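Local coordinates for protein extracellular endo-alpha-(1->5)-L-arabinanase 1 (Bacillus subtilis, PDB 1UV4) that cleaves internal alpha-1,5-L-arabinofuranosyl linkages of arabinan as a secreted, calcium-binding five-bladed beta-propeller hydrolase in plant cell-wall degradation, at residues 9-17 and 25-33; 136-146 and 157-165. All coordinates share one frame; numbering follows the deposited sequence.

Contact 1: 9-17 and 25-33; sequences NELLHDPTM and YALGTGLTE. With EDO (1,2-ethanediol), chain G.
D14 and T29 face each other where residues 9-17 run alongside residues 25-33, and the aspartate can be followed outward atom by atom. Its CB passes 3.5 Å from T29 OG1, and CG is slightly nearer to the same T29 oxygen. With CG beside D14's own backbone N (chi1 -46°), the side chain crosses that of T29 at a slant and brings OD2 to its hydroxyl. OD2 then accepts a hydrogen bond from T29 OG1 at 2.7 Å, through the lone pair directed away from OD1. The other oxygen, D14 OD1, sits 3.6 Å above the centre of the H13 imidazole ring. T29 OG1 is itself held by the backbone N of A75, so the threonine, itself tied to the next blade, restrains the turn of the carboxylate.

Backbone bonds set the frame for this pairing. T29 N reaches H13 O at 3.0 Å, and a water joins H13 N to T29 O. Further along, T16 and L27 form an antiparallel hydrogen-bonded pair, with T16 N 2.9 Å from L27 O and a matching bond returning; M17 and A26 follow as a non-hydrogen-bonded pair. The apolar filling comes from L12, whose two methyls divide their work: CD1 rests 3.7 Å from G28 CA, on a residue with no side chain, while CD2 meets A26 CB at 3.8 Å. Near the surface, L11 and L31 touch through their CD2 methyls.

T16 OG1 is hydrogen-bonded to OD2 of D257, a calcium ligand. The segments are the start of the propeller-blade hairpin of strands 16-20 and 23-29, with the chain that leads into it, and this lead-in presents D14, the inferred proton acceptor of this glycosyl hydrolase family 43 active site.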
# COMPACT_ATOMS: atom_id res chain seq x y z
N ASN A 9 15.43 9.67 8.07
CA ASN A 9 15.35 10.66 9.12
C ASN A 9 13.90 11.01 9.49
O ASN A 9 13.48 11.05 10.67
CB ASN A 9 16.16 11.91 8.63
CG ASN A 9 15.68 12.51 7.24
OD1 ASN A 9 15.37 11.78 6.25
ND2 ASN A 9 15.67 13.85 7.17
N GLU A 10 13.13 11.22 8.45
CA GLU A 10 11.76 11.65 8.57
C GLU A 10 10.81 10.50 8.81
O GLU A 10 10.96 9.39 8.29
CB GLU A 10 11.32 12.41 7.31
CG GLU A 10 11.93 13.78 7.18
CD GLU A 10 11.38 14.82 8.15
OE1 GLU A 10 10.35 14.59 8.83
OE2 GLU A 10 11.97 15.93 8.21
N LEU A 11 9.79 10.80 9.59
CA LEU A 11 8.70 9.89 9.84
C LEU A 11 7.99 9.59 8.51
O LEU A 11 7.75 10.48 7.71
CB LEU A 11 7.69 10.59 10.78
CG LEU A 11 6.40 9.89 11.22
CD1 LEU A 11 5.91 10.49 12.52
CD2 LEU A 11 5.29 9.90 10.18
N LEU A 12 7.64 8.33 8.27
CA LEU A 12 6.73 8.00 7.19
C LEU A 12 6.03 6.69 7.49
O LEU A 12 6.66 5.79 7.96
CB LEU A 12 7.43 7.91 5.80
CG LEU A 12 6.51 8.05 4.61
CD1 LEU A 12 5.78 9.37 4.53
CD2 LEU A 12 7.37 7.83 3.34
N HIS A 13 4.73 6.65 7.21
CA HIS A 13 3.92 5.46 7.46
C HIS A 13 3.15 5.13 6.18
O HIS A 13 2.65 6.00 5.49
CB HIS A 13 2.91 5.80 8.61
CG HIS A 13 2.21 4.62 9.19
ND1 HIS A 13 0.86 4.65 9.48
CD2 HIS A 13 2.64 3.39 9.56
CE1 HIS A 13 0.50 3.48 9.98
NE2 HIS A 13 1.56 2.70 10.04
N ASP A 14 3.07 3.85 5.88
CA ASP A 14 2.33 3.34 4.68
C ASP A 14 2.91 3.91 3.40
O ASP A 14 2.20 4.53 2.62
CB ASP A 14 0.83 3.58 4.76
CG ASP A 14 0.23 3.22 6.10
OD1 ASP A 14 0.47 2.09 6.61
OD2 ASP A 14 -0.54 3.99 6.76
N PRO A 15 4.22 3.74 3.17
CA PRO A 15 4.89 4.45 2.05
C PRO A 15 4.67 3.86 0.64
O PRO A 15 4.43 2.67 0.46
CB PRO A 15 6.36 4.30 2.42
CG PRO A 15 6.38 2.94 3.09
CD PRO A 15 5.16 2.91 3.94
N THR A 16 4.82 4.77 -0.32
CA THR A 16 5.01 4.40 -1.72
C THR A 16 6.07 5.35 -2.23
O THR A 16 6.32 6.40 -1.63
CB THR A 16 3.66 4.55 -2.45
OG1 THR A 16 3.70 4.00 -3.80
CG2 THR A 16 3.24 5.95 -2.64
N MET A 17 6.75 5.02 -3.33
CA MET A 17 7.88 5.82 -3.75
C MET A 17 7.98 5.76 -5.25
O MET A 17 7.67 4.75 -5.84
CB MET A 17 9.17 5.26 -3.12
CG MET A 17 10.46 6.06 -3.45
SD MET A 17 11.90 5.54 -2.48
CE MET A 17 12.50 4.20 -3.44
N TYR A 25 10.43 10.71 -4.80
CA TYR A 25 9.32 11.17 -3.99
C TYR A 25 8.78 9.98 -3.27
O TYR A 25 8.53 8.91 -3.89
CB TYR A 25 8.22 11.82 -4.85
CG TYR A 25 8.68 13.11 -5.46
CD1 TYR A 25 9.37 13.11 -6.66
CD2 TYR A 25 8.47 14.33 -4.81
CE1 TYR A 25 9.85 14.28 -7.22
CE2 TYR A 25 8.93 15.52 -5.40
CZ TYR A 25 9.61 15.46 -6.60
OH TYR A 25 10.14 16.58 -7.25
N ALA A 26 8.64 10.12 -1.97
CA ALA A 26 8.00 9.12 -1.12
C ALA A 26 6.73 9.73 -0.57
O ALA A 26 6.73 10.85 -0.04
CB ALA A 26 8.92 8.66 0.00
N LEU A 27 5.62 9.03 -0.73
CA LEU A 27 4.35 9.52 -0.21
C LEU A 27 3.89 8.58 0.87
O LEU A 27 4.22 7.38 0.84
CB LEU A 27 3.29 9.61 -1.29
CG LEU A 27 3.63 10.54 -2.44
CD1 LEU A 27 4.56 9.90 -3.39
CD2 LEU A 27 2.34 10.96 -3.22
N GLY A 28 3.15 9.09 1.86
CA GLY A 28 2.66 8.25 2.95
C GLY A 28 1.36 8.82 3.48
O GLY A 28 0.86 9.83 3.05
N THR A 29 0.82 8.10 4.46
CA THR A 29 -0.32 8.59 5.20
C THR A 29 -0.03 9.97 5.76
O THR A 29 1.06 10.21 6.28
CB THR A 29 -0.63 7.61 6.31
OG1 THR A 29 -1.04 6.37 5.69
CG2 THR A 29 -1.75 8.04 7.23
N GLY A 30 -0.99 10.87 5.65
CA GLY A 30 -0.85 12.16 6.28
C GLY A 30 -0.63 12.05 7.78
O GLY A 30 -1.09 11.09 8.47
N LEU A 31 0.09 13.01 8.34
CA LEU A 31 0.15 13.18 9.78
C LEU A 31 -1.23 13.29 10.36
O LEU A 31 -2.12 13.91 9.75
CB LEU A 31 1.01 14.36 10.19
CG LEU A 31 2.44 14.42 9.68
CD1 LEU A 31 3.13 15.63 10.21
CD2 LEU A 31 3.24 13.12 10.01
N THR A 32 -1.47 12.64 11.50
CA THR A 32 -2.82 12.58 12.05
C THR A 32 -3.42 13.96 12.33
O THR A 32 -4.62 14.17 12.11
CB THR A 32 -2.85 11.74 13.35
OG1 THR A 32 -2.58 10.38 13.02
CG2 THR A 32 -4.27 11.72 13.97
N GLU A 33 -2.56 14.89 12.73
CA GLU A 33 -2.97 16.25 13.08
C GLU A 33 -3.04 17.18 11.84
O GLU A 33 -3.22 18.40 12.00
CB GLU A 33 -2.01 16.84 14.13
CG GLU A 33 -0.72 17.39 13.54
CD GLU A 33 0.56 17.08 14.33
OE1 GLU A 33 0.57 17.24 15.57
OE2 GLU A 33 1.55 16.67 13.68
C1 EDO G . 6.07 3.75 -8.42
O1 EDO G . 6.08 3.47 -7.04
C2 EDO G . 7.05 2.86 -9.16
O2 EDO G . 7.42 3.48 -10.36
O HOH W 1 3.26 9.08 7.31

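Contact 2: 136-146 and 157-165; sequences LTFDKDGNPWL and LTKLDKSTM
L136 meets L160 through their CD1 methyls, 3.5 Å apart, while its other methyl, CD2, turns to M165 CE. The chain then leaves strand 136-138 through a type I turn from D139 to G142. D139 organises this turn: its OD1 takes the backbone N-H of N143 at 3.0 Å, from above the carboxylate plane, and its OD2 accepts from W145 NE1 at 2.9 Å, lying in the indole plane. K159 NZ stays 4.1 Å from D139 OD2, too far for a salt bridge, although a water held by D139 OD2 and N143 ND2 also bonds weakly to the ammonium.

P144 follows. Its carbonyl O receives L160 N at 3.0 Å, and a second water ties that oxygen to L160 O and K159 NZ; the pyrrolidine ring packs on L160, K162 and M165. W145 is then held flat from two directions. D139 grips its edge, and K159 lies across one face, with CB 3.8 Å from the centroid of the six-membered ring and 4° off its normal, a CH-pi contact. The lysine runs extended until a final bend (chi4 68°) at the ammonium. L146 closes the pairing with T158, L146 N meeting T158 O at 2.7 Å in a nearly straight bond that T158 N reciprocates to L146 O.

This is the hairpin of strands 144-148 and 155-160, flanked by strand 135-138 on one edge and by strands 167-168 and 170-175 on the other. Y88 of strand 84-91 packs on L136, L146 and L160, and Y81 of strand 74-81 on P144, K162 and M165, joining this blade to its neighbour.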
# COMPACT_ATOMS: atom_id res chain seq x y z
N LEU A 136 -2.02 -0.36 -7.18
CA LEU A 136 -2.14 -0.49 -8.64
C LEU A 136 -1.07 -1.48 -9.08
O LEU A 136 0.12 -1.38 -8.73
CB LEU A 136 -1.93 0.88 -9.31
CG LEU A 136 -1.96 0.86 -10.83
CD1 LEU A 136 -3.31 0.41 -11.41
CD2 LEU A 136 -1.65 2.27 -11.36
N THR A 137 -1.50 -2.46 -9.87
CA THR A 137 -0.57 -3.39 -10.45
C THR A 137 -0.93 -3.64 -11.91
O THR A 137 -1.95 -3.17 -12.40
CB THR A 137 -0.54 -4.68 -9.60
OG1 THR A 137 0.50 -5.55 -10.07
CG2 THR A 137 -1.80 -5.47 -9.72
N PHE A 138 -0.06 -4.33 -12.58
CA PHE A 138 -0.21 -4.64 -14.00
C PHE A 138 -0.05 -6.11 -14.23
O PHE A 138 0.86 -6.75 -13.67
CB PHE A 138 0.75 -3.82 -14.85
CG PHE A 138 0.58 -2.35 -14.65
CD1 PHE A 138 -0.36 -1.64 -15.38
CD2 PHE A 138 1.28 -1.71 -13.63
CE1 PHE A 138 -0.56 -0.30 -15.14
CE2 PHE A 138 1.06 -0.39 -13.41
CZ PHE A 138 0.15 0.31 -14.14
N ASP A 139 -0.93 -6.65 -15.07
CA ASP A 139 -0.87 -8.07 -15.35
C ASP A 139 0.14 -8.38 -16.46
O ASP A 139 0.87 -7.48 -16.93
CB ASP A 139 -2.28 -8.63 -15.64
CG ASP A 139 -2.92 -8.08 -16.90
OD1 ASP A 139 -2.21 -7.63 -17.83
OD2 ASP A 139 -4.15 -8.09 -17.11
N LYS A 140 0.26 -9.65 -16.84
CA LYS A 140 1.24 -10.02 -17.84
C LYS A 140 1.08 -9.35 -19.20
O LYS A 140 2.03 -9.29 -19.99
CB LYS A 140 1.27 -11.55 -18.02
CG LYS A 140 0.09 -12.10 -18.72
CD LYS A 140 0.33 -13.53 -19.22
CE LYS A 140 0.89 -13.57 -20.65
NZ LYS A 140 -0.03 -13.16 -21.84
N ASP A 141 -0.13 -8.87 -19.49
CA ASP A 141 -0.40 -8.09 -20.70
C ASP A 141 -0.30 -6.60 -20.48
O ASP A 141 -0.67 -5.84 -21.35
CB ASP A 141 -1.82 -8.37 -21.20
CG ASP A 141 -2.05 -9.80 -21.47
OD1 ASP A 141 -1.12 -10.45 -21.99
OD2 ASP A 141 -3.14 -10.36 -21.17
N GLY A 142 0.28 -6.19 -19.36
CA GLY A 142 0.44 -4.79 -19.05
C GLY A 142 -0.79 -4.02 -18.69
O GLY A 142 -0.73 -2.81 -18.59
N ASN A 143 -1.89 -4.71 -18.44
CA ASN A 143 -3.13 -4.04 -18.12
C ASN A 143 -3.40 -3.92 -16.62
O ASN A 143 -3.00 -4.77 -15.84
CB ASN A 143 -4.26 -4.76 -18.80
CG ASN A 143 -4.12 -4.72 -20.31
OD1 ASN A 143 -3.69 -3.71 -20.93
ND2 ASN A 143 -4.50 -5.81 -20.94
N PRO A 144 -4.02 -2.81 -16.22
CA PRO A 144 -4.14 -2.47 -14.80
C PRO A 144 -5.18 -3.24 -13.99
O PRO A 144 -6.30 -3.48 -14.47
CB PRO A 144 -4.49 -0.98 -14.85
CG PRO A 144 -5.29 -0.82 -16.13
CD PRO A 144 -4.60 -1.75 -17.07
N TRP A 145 -4.84 -3.50 -12.74
CA TRP A 145 -5.68 -4.11 -11.73
C TRP A 145 -5.41 -3.38 -10.42
O TRP A 145 -4.35 -2.79 -10.21
CB TRP A 145 -5.32 -5.58 -11.53
CG TRP A 145 -5.63 -6.51 -12.65
CD1 TRP A 145 -5.05 -6.56 -13.86
CD2 TRP A 145 -6.59 -7.58 -12.62
NE1 TRP A 145 -5.58 -7.57 -14.62
CE2 TRP A 145 -6.53 -8.23 -13.86
CE3 TRP A 145 -7.49 -8.06 -11.64
CZ2 TRP A 145 -7.35 -9.32 -14.18
CZ3 TRP A 145 -8.26 -9.17 -11.95
CH2 TRP A 145 -8.20 -9.76 -13.22
N LEU A 146 -6.37 -3.47 -9.53
CA LEU A 146 -6.26 -2.82 -8.19
C LEU A 146 -6.47 -3.84 -7.08
O LEU A 146 -7.50 -4.52 -7.06
CB LEU A 146 -7.30 -1.70 -8.03
CG LEU A 146 -7.18 -0.84 -6.75
CD1 LEU A 146 -6.06 0.15 -6.88
CD2 LEU A 146 -8.56 -0.17 -6.46
N LEU A 157 -9.28 -7.82 -4.94
CA LEU A 157 -8.68 -7.54 -6.24
C LEU A 157 -9.76 -7.31 -7.30
O LEU A 157 -10.69 -8.07 -7.38
CB LEU A 157 -7.78 -8.69 -6.64
CG LEU A 157 -7.10 -8.62 -8.00
CD1 LEU A 157 -5.99 -7.62 -7.99
CD2 LEU A 157 -6.61 -10.02 -8.43
N THR A 158 -9.60 -6.23 -8.08
CA THR A 158 -10.46 -6.00 -9.21
C THR A 158 -9.60 -5.57 -10.41
O THR A 158 -8.61 -4.86 -10.27
CB THR A 158 -11.53 -4.92 -8.90
OG1 THR A 158 -12.34 -4.67 -10.05
CG2 THR A 158 -10.87 -3.60 -8.52
N LYS A 159 -10.07 -5.93 -11.58
CA LYS A 159 -9.52 -5.41 -12.83
C LYS A 159 -9.94 -3.95 -12.90
O LYS A 159 -10.97 -3.51 -12.31
CB LYS A 159 -10.02 -6.19 -14.04
CG LYS A 159 -9.31 -5.88 -15.37
CD LYS A 159 -9.67 -6.94 -16.43
CE LYS A 159 -9.23 -6.49 -17.81
NZ LYS A 159 -7.80 -6.45 -17.97
N LEU A 160 -9.18 -3.16 -13.64
CA LEU A 160 -9.50 -1.77 -13.90
C LEU A 160 -9.69 -1.53 -15.39
O LEU A 160 -9.04 -2.14 -16.24
CB LEU A 160 -8.37 -0.86 -13.41
CG LEU A 160 -8.12 -0.84 -11.90
CD1 LEU A 160 -6.79 -0.11 -11.60
CD2 LEU A 160 -9.25 -0.23 -11.15
N ASP A 161 -10.56 -0.58 -15.72
CA ASP A 161 -10.69 -0.14 -17.09
C ASP A 161 -9.47 0.72 -17.42
O ASP A 161 -9.18 1.67 -16.71
CB ASP A 161 -11.99 0.65 -17.22
CG ASP A 161 -12.27 1.10 -18.61
OD1 ASP A 161 -11.50 1.93 -19.15
OD2 ASP A 161 -13.28 0.72 -19.23
N LYS A 162 -8.76 0.40 -18.50
CA LYS A 162 -7.48 1.06 -18.75
C LYS A 162 -7.68 2.52 -19.18
O LYS A 162 -6.78 3.33 -19.00
CB LYS A 162 -6.65 0.27 -19.79
CG LYS A 162 -7.26 0.18 -21.14
CD LYS A 162 -6.98 -1.20 -21.77
CE LYS A 162 -5.69 -1.23 -22.57
NZ LYS A 162 -5.98 -1.31 -24.05
N SER A 163 -8.86 2.86 -19.66
CA SER A 163 -9.16 4.22 -20.06
C SER A 163 -9.73 5.11 -18.97
O SER A 163 -9.70 6.32 -19.14
CB SER A 163 -10.04 4.22 -21.30
OG SER A 163 -11.40 4.04 -20.95
N THR A 164 -10.31 4.56 -17.89
CA THR A 164 -10.76 5.39 -16.78
C THR A 164 -10.01 5.13 -15.48
O THR A 164 -10.16 5.89 -14.50
CB THR A 164 -12.27 5.18 -16.49
OG1 THR A 164 -12.46 3.84 -15.99
CG2 THR A 164 -13.10 5.31 -17.79
N MET A 165 -9.31 4.00 -15.40
CA MET A 165 -8.60 3.58 -14.21
C MET A 165 -9.50 3.29 -13.01
O MET A 165 -9.07 3.30 -11.85
CB MET A 165 -7.45 4.57 -13.87
CG MET A 165 -6.45 4.76 -14.98
SD MET A 165 -5.54 3.25 -15.36
CE MET A 165 -4.34 3.28 -14.04
O HOH W 2 -5.32 -8.01 -19.43
O HOH W 3 -7.02 -3.88 -17.13

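Contact 1 and contact 2 lie in series along the chain, the first complete before the second begins, and on opposite sides of its centre. Their centres are about 25 Å apart and their nearest atoms about 8 Å, so they do not touch. Each is a hairpin of a separate antiparallel sheet, and the sheet that opens with strand 74-81 stands between them, packing against both. D77 on that strand links them to the calcium site: it binds the metal with E135 and D257, lies near T16 of contact 1, and accepts from the backbone of L136 in contact 2. Strands from different blades thus meet at the calcium site: contact 2's blade supplies E135, whereas contact 1's reaches it through T16.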